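Beta-lactamase II (Erythrobacter litoralis, PDB 6V72) probably hydrolyses the beta-lactam ring of antibiotics with water, as a zinc-dependent class B metallo-beta-lactamase, to give a substituted beta-amino acid. Local coordinates at residues V25-L30 / G53-N58; E32-H37 / V172-L177. All blocks are in the same frame, centred on the assembly; numbering follows the deposited sequence.

Interaction 1 (V25-L30 / G53-N58). With EDO (1,2-ethanediol), chain K.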
ATOM      1  N   VAL A  25      20.435   2.670  17.422  1.00 17.16           N
ATOM      2  CA  VAL A  25      20.295   1.335  16.841  1.00 15.61           C
ATOM      3  C   VAL A  25      19.908   0.350  17.927  1.00 15.84           C
ATOM      4  O   VAL A  25      20.468   0.363  19.031  1.00 18.68           O
ATOM      5  CB  VAL A  25      21.591   0.877  16.152  1.00 16.95           C
ATOM      6  CG1 VAL A  25      21.358  -0.466  15.412  1.00 15.96           C
ATOM      7  CG2 VAL A  25      22.096   1.950  15.219  1.00 18.81           C
ATOM      8  N   SER A  26      18.949  -0.507  17.617  1.00 15.09           N
ATOM      9  CA  SER A  26      18.584  -1.621  18.483  1.00 16.12           C
ATOM     10  C   SER A  26      19.165  -2.901  17.892  1.00 17.04           C
ATOM     11  O   SER A  26      18.889  -3.229  16.734  1.00 19.12           O
ATOM     12  CB  SER A  26      17.064  -1.733  18.592  1.00 17.82           C
ATOM     13  OG  SER A  26      16.521  -0.617  19.279  1.00 22.24           O
ATOM     14  N   PHE A  27      19.949  -3.631  18.672  1.00 16.75           N
ATOM     15  CA  PHE A  27      20.544  -4.878  18.206  1.00 16.05           C
ATOM     16  C   PHE A  27      19.898  -6.065  18.903  1.00 18.13           C
ATOM     17  O   PHE A  27      19.691  -6.045  20.121  1.00 22.56           O
ATOM     18  CB  PHE A  27      22.052  -4.910  18.462  1.00 20.10           C
ATOM     19  CG  PHE A  27      22.844  -4.031  17.545  1.00 17.26           C
ATOM     20  CD1 PHE A  27      23.111  -4.422  16.233  1.00 18.08           C
ATOM     21  CD2 PHE A  27      23.344  -2.817  17.999  1.00 18.92           C
ATOM     22  CE1 PHE A  27      23.850  -3.604  15.389  1.00 20.33           C
ATOM     23  CE2 PHE A  27      24.083  -2.005  17.169  1.00 21.33           C
ATOM     24  CZ  PHE A  27      24.348  -2.402  15.862  1.00 20.38           C
ATOM     25  N   SER A  28      19.613  -7.118  18.145  1.00 17.83           N
ATOM     26  CA  SER A  28      19.157  -8.355  18.763  1.00 18.74           C
ATOM     27  C   SER A  28      19.835  -9.525  18.075  1.00 18.44           C
ATOM     28  O   SER A  28      20.166  -9.462  16.893  1.00 23.16           O
ATOM     29  CB  SER A  28      17.637  -8.513  18.718  1.00 24.20           C
ATOM     30  OG  SER A  28      17.129  -8.290  17.426  1.00 26.44           O
ATOM     31  N   GLN A  29      20.065 -10.586  18.831  1.00 21.53           N
ATOM     32  CA  GLN A  29      20.795 -11.731  18.320  1.00 21.31           C
ATOM     33  C   GLN A  29      19.810 -12.767  17.789  1.00 21.27           C
ATOM     34  O   GLN A  29      18.923 -13.225  18.526  1.00 25.44           O
ATOM     35  CB  GLN A  29      21.684 -12.317  19.417  1.00 25.12           C
ATOM     36  CG  GLN A  29      22.825 -13.115  18.881  1.00 27.90           C
ATOM     37  CD  GLN A  29      23.662 -13.716  19.979  1.00 33.87           C
ATOM     38  OE1 GLN A  29      24.837 -13.396  20.116  1.00 38.71           O
ATOM     39  NE2 GLN A  29      23.061 -14.586  20.772  1.00 38.84           N
ATOM     40  N   LEU A  30      19.964 -13.135  16.510  1.00 21.13           N
ATOM     41  CA  LEU A  30      19.145 -14.179  15.907  1.00 21.19           C
ATOM     42  C   LEU A  30      19.753 -15.558  16.081  1.00 25.28           C
ATOM     43  O   LEU A  30      19.030 -16.566  16.075  1.00 28.09           O
ATOM     44  CB  LEU A  30      18.964 -13.914  14.414  1.00 22.32           C
ATOM     45  CG  LEU A  30      18.270 -12.595  14.077  1.00 21.54           C
ATOM     46  CD1 LEU A  30      17.981 -12.522  12.564  1.00 21.39           C
ATOM     47  CD2 LEU A  30      17.002 -12.422  14.911  1.00 25.09           C
ATOM     48  N   GLY A  53      18.053  -4.945   9.321  1.00 12.43           N
ATOM     49  CA  GLY A  53      19.042  -5.610   8.509  1.00 13.06           C
ATOM     50  C   GLY A  53      19.868  -6.550   9.366  1.00 12.63           C
ATOM     51  O   GLY A  53      19.495  -6.808  10.516  1.00 14.00           O
ATOM     52  N   LEU A  54      20.978  -7.077   8.840  1.00 12.57           N
ATOM     53  CA  LEU A  54      21.765  -8.062   9.576  1.00 12.63           C
ATOM     54  C   LEU A  54      23.214  -7.624   9.676  1.00 12.85           C
ATOM     55  O   LEU A  54      23.710  -6.856   8.855  1.00 13.85           O
ATOM     56  CB  LEU A  54      21.735  -9.456   8.916  1.00 14.10           C
ATOM     57  CG  LEU A  54      20.367 -10.078   8.616  1.00 14.24           C
ATOM     58  CD1 LEU A  54      20.533 -11.392   7.874  1.00 16.55           C
ATOM     59  CD2 LEU A  54      19.616 -10.268   9.914  1.00 16.69           C
ATOM     60  N   LEU A  55      23.875  -8.123  10.717  1.00 13.37           N
ATOM     61  CA  LEU A  55      25.318  -8.008  10.865  1.00 13.29           C
ATOM     62  C   LEU A  55      25.816  -9.404  11.211  1.00 14.78           C
ATOM     63  O   LEU A  55      25.421  -9.965  12.241  1.00 16.55           O
ATOM     64  CB  LEU A  55      25.661  -6.971  11.941  1.00 16.45           C
ATOM     65  CG  LEU A  55      27.089  -6.524  12.116  1.00 20.15           C
ATOM     66  CD1 LEU A  55      27.607  -5.718  10.925  1.00 17.67           C
ATOM     67  CD2 LEU A  55      27.128  -5.676  13.384  1.00 21.78           C
ATOM     68  N   VAL A  56      26.622  -9.997  10.329  1.00 13.77           N
ATOM     69  CA  VAL A  56      26.975 -11.411  10.415  1.00 14.27           C
ATOM     70  C   VAL A  56      28.477 -11.532  10.617  1.00 14.70           C
ATOM     71  O   VAL A  56      29.258 -11.023   9.807  1.00 17.42           O
ATOM     72  CB  VAL A  56      26.534 -12.177   9.150  1.00 14.54           C
ATOM     73  CG1 VAL A  56      26.966 -13.655   9.234  1.00 19.99           C
ATOM     74  CG2 VAL A  56      25.032 -12.044   8.960  1.00 14.83           C
ATOM     75  N   VAL A  57      28.875 -12.245  11.672  1.00 15.69           N
ATOM     76  CA  VAL A  57      30.286 -12.465  11.964  1.00 18.05           C
ATOM     77  C   VAL A  57      30.876 -13.492  11.006  1.00 19.05           C
ATOM     78  O   VAL A  57      30.299 -14.558  10.764  1.00 20.98           O
ATOM     79  CB  VAL A  57      30.462 -12.921  13.418  1.00 20.20           C
ATOM     80  CG1 VAL A  57      31.920 -13.368  13.663  1.00 21.03           C
ATOM     81  CG2 VAL A  57      30.039 -11.809  14.387  1.00 20.43           C
ATOM     82  N   ASN A  58      32.060 -13.186  10.483  1.00 18.02           N
ATOM     83  CA  ASN A  58      32.873 -14.167   9.763  1.00 17.46           C
ATOM     84  C   ASN A  58      34.316 -13.968  10.212  1.00 21.33           C
ATOM     85  O   ASN A  58      34.981 -13.033   9.757  1.00 21.17           O
ATOM     86  CB  ASN A  58      32.745 -14.006   8.257  1.00 18.08           C
ATOM     87  CG  ASN A  58      33.598 -15.009   7.491  1.00 19.73           C
ATOM     88  OD1 ASN A  58      34.593 -15.521   8.009  1.00 21.91           O
ATOM     89  ND2 ASN A  58      33.217 -15.292   6.250  1.00 20.59           N
TER
HETATM   90  C1  EDO K 310      27.621 -16.430  12.189  1.00 24.71           C
HETATM   91  O1  EDO K 310      29.017 -16.406  12.538  1.00 25.69           O
HETATM   92  C2  EDO K 310      27.456 -16.906  10.746  1.00 25.65           C
HETATM   93  O2  EDO K 310      28.004 -18.218  10.591  1.00 28.54           O

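Interaction 2 (E32-H37 / V172-L177)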
ATOM      1  N   GLU A  32      24.023 -17.358  17.253  1.00 24.46           N
ATOM      2  CA  GLU A  32      25.408 -17.021  17.547  1.00 25.09           C
ATOM      3  C   GLU A  32      26.078 -16.394  16.328  1.00 22.70           C
ATOM      4  O   GLU A  32      26.090 -16.981  15.240  1.00 22.88           O
ATOM      5  CB  GLU A  32      26.173 -18.264  17.988  1.00 29.80           C
ATOM      6  CG  GLU A  32      27.606 -17.958  18.335  1.00 35.75           C
ATOM      7  CD  GLU A  32      28.362 -19.188  18.780  1.00 44.32           C
ATOM      8  OE1 GLU A  32      27.718 -20.150  19.260  1.00 48.58           O
ATOM      9  OE2 GLU A  32      29.604 -19.190  18.647  1.00 47.34           O
ATOM     10  N   GLY A  33      26.590 -15.174  16.502  1.00 21.38           N
ATOM     11  CA  GLY A  33      27.240 -14.454  15.423  1.00 19.55           C
ATOM     12  C   GLY A  33      26.320 -13.817  14.407  1.00 18.63           C
ATOM     13  O   GLY A  33      26.802 -13.325  13.377  1.00 19.35           O
ATOM     14  N   VAL A  34      25.016 -13.805  14.646  1.00 16.86           N
ATOM     15  CA  VAL A  34      24.068 -13.187  13.718  1.00 16.96           C
ATOM     16  C   VAL A  34      23.279 -12.138  14.479  1.00 16.47           C
ATOM     17  O   VAL A  34      22.419 -12.467  15.307  1.00 19.79           O
ATOM     18  CB  VAL A  34      23.124 -14.207  13.070  1.00 17.76           C
ATOM     19  CG1 VAL A  34      22.210 -13.497  12.065  1.00 18.41           C
ATOM     20  CG2 VAL A  34      23.910 -15.318  12.399  1.00 19.55           C
ATOM     21  N   TRP A  35      23.552 -10.880  14.180  1.00 15.94           N
ATOM     22  CA  TRP A  35      22.863  -9.757  14.787  1.00 15.34           C
ATOM     23  C   TRP A  35      21.837  -9.199  13.817  1.00 13.73           C
ATOM     24  O   TRP A  35      22.096  -9.088  12.611  1.00 17.08           O
ATOM     25  CB  TRP A  35      23.846  -8.660  15.174  1.00 15.02           C
ATOM     26  CG  TRP A  35      24.719  -9.083  16.303  1.00 16.90           C
ATOM     27  CD1 TRP A  35      25.973  -9.609  16.212  1.00 18.75           C
ATOM     28  CD2 TRP A  35      24.380  -9.072  17.694  1.00 20.21           C
ATOM     29  NE1 TRP A  35      26.446  -9.899  17.463  1.00 20.96           N
ATOM     30  CE2 TRP A  35      25.490  -9.578  18.393  1.00 19.81           C
ATOM     31  CE3 TRP A  35      23.258  -8.653  18.417  1.00 21.12           C
ATOM     32  CZ2 TRP A  35      25.514  -9.687  19.789  1.00 23.27           C
ATOM     33  CZ3 TRP A  35      23.278  -8.771  19.809  1.00 23.68           C
ATOM     34  CH2 TRP A  35      24.399  -9.287  20.473  1.00 23.86           C
HETATM   35  N   MSE A  36      20.679  -8.838  14.347  1.00 13.94           N
HETATM   36  CA  MSE A  36      19.758  -7.996  13.592  1.00 13.93           C
HETATM   37  C   MSE A  36      19.877  -6.570  14.074  1.00 14.31           C
HETATM   38  O   MSE A  36      19.911  -6.322  15.283  1.00 16.60           O
HETATM   39  CB  MSE A  36      18.327  -8.507  13.693  1.00 16.42           C
HETATM   40  CG  MSE A  36      17.395  -7.766  12.743  1.00 17.63           C
HETATM   41 SE   MSE A  36      15.571  -8.472  12.897  0.73 21.69          SE
HETATM   42  CE  MSE A  36      15.889  -9.746  11.553  0.69 27.57           C
ATOM     43  N   HIS A  37      20.064  -5.634  13.143  1.00 13.87           N
ATOM     44  CA  HIS A  37      20.021  -4.225  13.495  1.00 12.48           C
ATOM     45  C   HIS A  37      18.658  -3.662  13.132  1.00 12.44           C
ATOM     46  O   HIS A  37      18.123  -3.944  12.053  1.00 13.43           O
ATOM     47  CB  HIS A  37      21.157  -3.407  12.841  1.00 14.44           C
ATOM     48  CG  HIS A  37      21.193  -3.399  11.331  1.00 13.43           C
ATOM     49  ND1 HIS A  37      20.430  -2.535  10.569  1.00 13.48           N
ATOM     50  CD2 HIS A  37      21.989  -4.068  10.457  1.00 13.59           C
ATOM     51  CE1 HIS A  37      20.707  -2.720   9.289  1.00 13.71           C
ATOM     52  NE2 HIS A  37      21.658  -3.636   9.195  1.00 13.13           N
ATOM     53  N   VAL A 172      18.767 -13.026   1.200  1.00 13.74           N
ATOM     54  CA  VAL A 172      19.954 -13.722   1.689  1.00 13.16           C
ATOM     55  C   VAL A 172      19.540 -14.771   2.708  1.00 13.67           C
ATOM     56  O   VAL A 172      18.516 -14.649   3.384  1.00 14.77           O
ATOM     57  CB  VAL A 172      21.004 -12.751   2.280  1.00 15.69           C
ATOM     58  CG1 VAL A 172      21.382 -11.679   1.259  1.00 18.22           C
ATOM     59  CG2 VAL A 172      20.455 -12.111   3.542  1.00 15.22           C
ATOM     60  N   GLY A 173      20.345 -15.820   2.820  1.00 13.01           N
ATOM     61  CA  GLY A 173      20.052 -16.869   3.766  1.00 14.08           C
ATOM     62  C   GLY A 173      21.318 -17.355   4.441  1.00 13.01           C
ATOM     63  O   GLY A 173      22.431 -17.197   3.927  1.00 14.56           O
ATOM     64  N   LEU A 174      21.110 -17.976   5.608  1.00 14.29           N
ATOM     65  CA  LEU A 174      22.137 -18.687   6.363  1.00 13.56           C
ATOM     66  C   LEU A 174      21.592 -20.088   6.594  1.00 16.81           C
ATOM     67  O   LEU A 174      21.032 -20.384   7.663  1.00 16.95           O
ATOM     68  CB  LEU A 174      22.443 -18.003   7.689  1.00 15.69           C
ATOM     69  CG  LEU A 174      23.094 -16.627   7.520  1.00 15.51           C
ATOM     70  CD1 LEU A 174      23.000 -15.812   8.812  1.00 19.74           C
ATOM     71  CD2 LEU A 174      24.539 -16.766   7.058  1.00 17.84           C
ATOM     72  N   PRO A 175      21.706 -20.967   5.598  1.00 17.97           N
ATOM     73  CA  PRO A 175      21.026 -22.266   5.688  1.00 19.33           C
ATOM     74  C   PRO A 175      21.513 -23.125   6.838  1.00 19.69           C
ATOM     75  O   PRO A 175      20.735 -23.928   7.365  1.00 23.90           O
ATOM     76  CB  PRO A 175      21.333 -22.911   4.328  1.00 19.21           C
ATOM     77  CG  PRO A 175      21.601 -21.774   3.416  1.00 19.79           C
ATOM     78  CD  PRO A 175      22.299 -20.743   4.269  1.00 19.26           C
ATOM     79  N   GLU A 176      22.771 -22.979   7.257  1.00 20.09           N
ATOM     80  CA  GLU A 176      23.268 -23.806   8.353  1.00 22.47           C
ATOM     81  C   GLU A 176      22.700 -23.378   9.692  1.00 22.58           C
ATOM     82  O   GLU A 176      22.796 -24.138  10.660  1.00 25.79           O
ATOM     83  CB  GLU A 176      24.796 -23.760   8.414  1.00 27.07           C
ATOM     84  CG  GLU A 176      25.467 -24.341   7.189  1.00 31.91           C
ATOM     85  CD  GLU A 176      25.263 -25.849   7.065  1.00 39.20           C
ATOM     86  OE1 GLU A 176      25.061 -26.530   8.094  1.00 42.10           O
ATOM     87  OE2 GLU A 176      25.311 -26.358   5.927  1.00 42.84           O
ATOM     88  N   LEU A 177      22.140 -22.175   9.774  1.00 20.23           N
ATOM     89  CA  LEU A 177      21.565 -21.659  11.001  1.00 20.00           C
ATOM     90  C   LEU A 177      20.052 -21.550  10.916  1.00 21.54           C
ATOM     91  O   LEU A 177      19.414 -21.120  11.887  1.00 25.54           O
ATOM     92  CB  LEU A 177      22.179 -20.294  11.331  1.00 21.34           C
ATOM     93  CG  LEU A 177      23.695 -20.321  11.537  1.00 23.14           C
ATOM     94  CD1 LEU A 177      24.239 -18.906  11.647  1.00 23.67           C
ATOM     95  CD2 LEU A 177      24.036 -21.104  12.787  1.00 26.06           C
TER

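Interaction 1 (V25-L30 / G53-N58)
The backbones come no closer than 9.2 Å, between the CA atoms of L30 and L54, since strand 34-41 lies between strands 25-29 and 49-58 and pairs antiparallel with both. No hydrogen bond passes between V25-L30 and G53-N58, so the contact is made by side chains reaching across the middle strand. Two separate touches result, on opposite faces of the sheet. On one face, L30 CD1 meets L54 CD2 at 3.8 Å, the two leucine side chains crossing at about a right angle. L54 CG sits anti to its carbonyl carbon (chi1 -53°), and with CD1 and CD2 beyond it the side chain comes nearer to L30 than its first bond would suggest. M36 of the middle strand, here selenomethionine, packs on both leucines, and P229 also touches L30. On the other face the approach is looser: L55 CD2 comes obliquely to the F27 ring, 4.4 Å from CE1. L55 CB heads toward strand 25-29, whereas the ring of F27 nears L55 with its far end. V25 CG1 lies 3.5 Å above one face of this ring, offset toward the rim, and W80 of helix 71-84 stacks with F27 and touches L55. Farther along strand 49-58, a 1,2-ethanediol, probably from the crystallisation liquor, donates from O1 to V57 O over 2.9 Å. Its C2 rests 3.6 Å from V56 CG1, the methyl turned anti to the backbone N (chi1 178°). The alternation of L54 and L55, one for each face, is that of a beta strand in the core of the alpha-beta/beta-alpha metallo-beta-lactamase sandwich, where one sheet face packs on helices and the other on the second sheet.

Interaction 2 (E32-H37 / V172-L177)
The interface between the two beta sheets of the metallo-beta-lactamase sandwich is closed here by V34, of strand 34-41, against L174 and L177 of the other sheet. V34 CG2 is the shared point: it lies 3.7 Å from L174 CD1 and 3.7 Å from L177 CD1, both leucines meeting the valine tip to tip. V34 CG1, anti to the backbone N (chi1 -177°), takes a second and longer contact of 4.1 Å with L174 CD1, so the L174 methyl is set against both branches while L177 meets one. The two leucines come together because P175 and E176 form the corner of a type I beta turn, closed by a backbone bond from L177 N to L174 O of 3.0 Å. This is the tight connection between strands 171-174 and 179-181, neighbours in the four-stranded sheet, and it brings two apolar side chains round to the same valine. Strand 179-181 adds I179 against V34, and L156 packs on L174, so the valine is buried among aliphatic groups. Toward the surface the packing thins: L177 CD1 is 4.5 Å from E32 O, and the E32 carboxylate leads away from the leucines. E32 and G33 have the backbone angles of a type II turn, with positive phi at G33, and from there the chain enters the strand at V34. A 1,2-ethanediol, probably from the crystallisation liquor, borders the same valine, its C1 3.9 Å from V34 CG2.

How the interactions relate
Strand 34-41 ties the two contacts together: it is the middle strand that interaction 1 spans and the strand from which interaction 2 reaches out. Backbone bonds are probable from M36 N to S28 O and from L55 N to W35 O, so all three strands form one sheet. Interaction 1 therefore joins second neighbours within that sheet and is mostly buried, with an aromatic component on its helix-covered face. Interaction 2 joins that sheet to the four-stranded one, is purely aliphatic at its centre and runs out to exposed residues. Neither has a hydrogen bond across its segments; one 1,2-ethanediol lies near both.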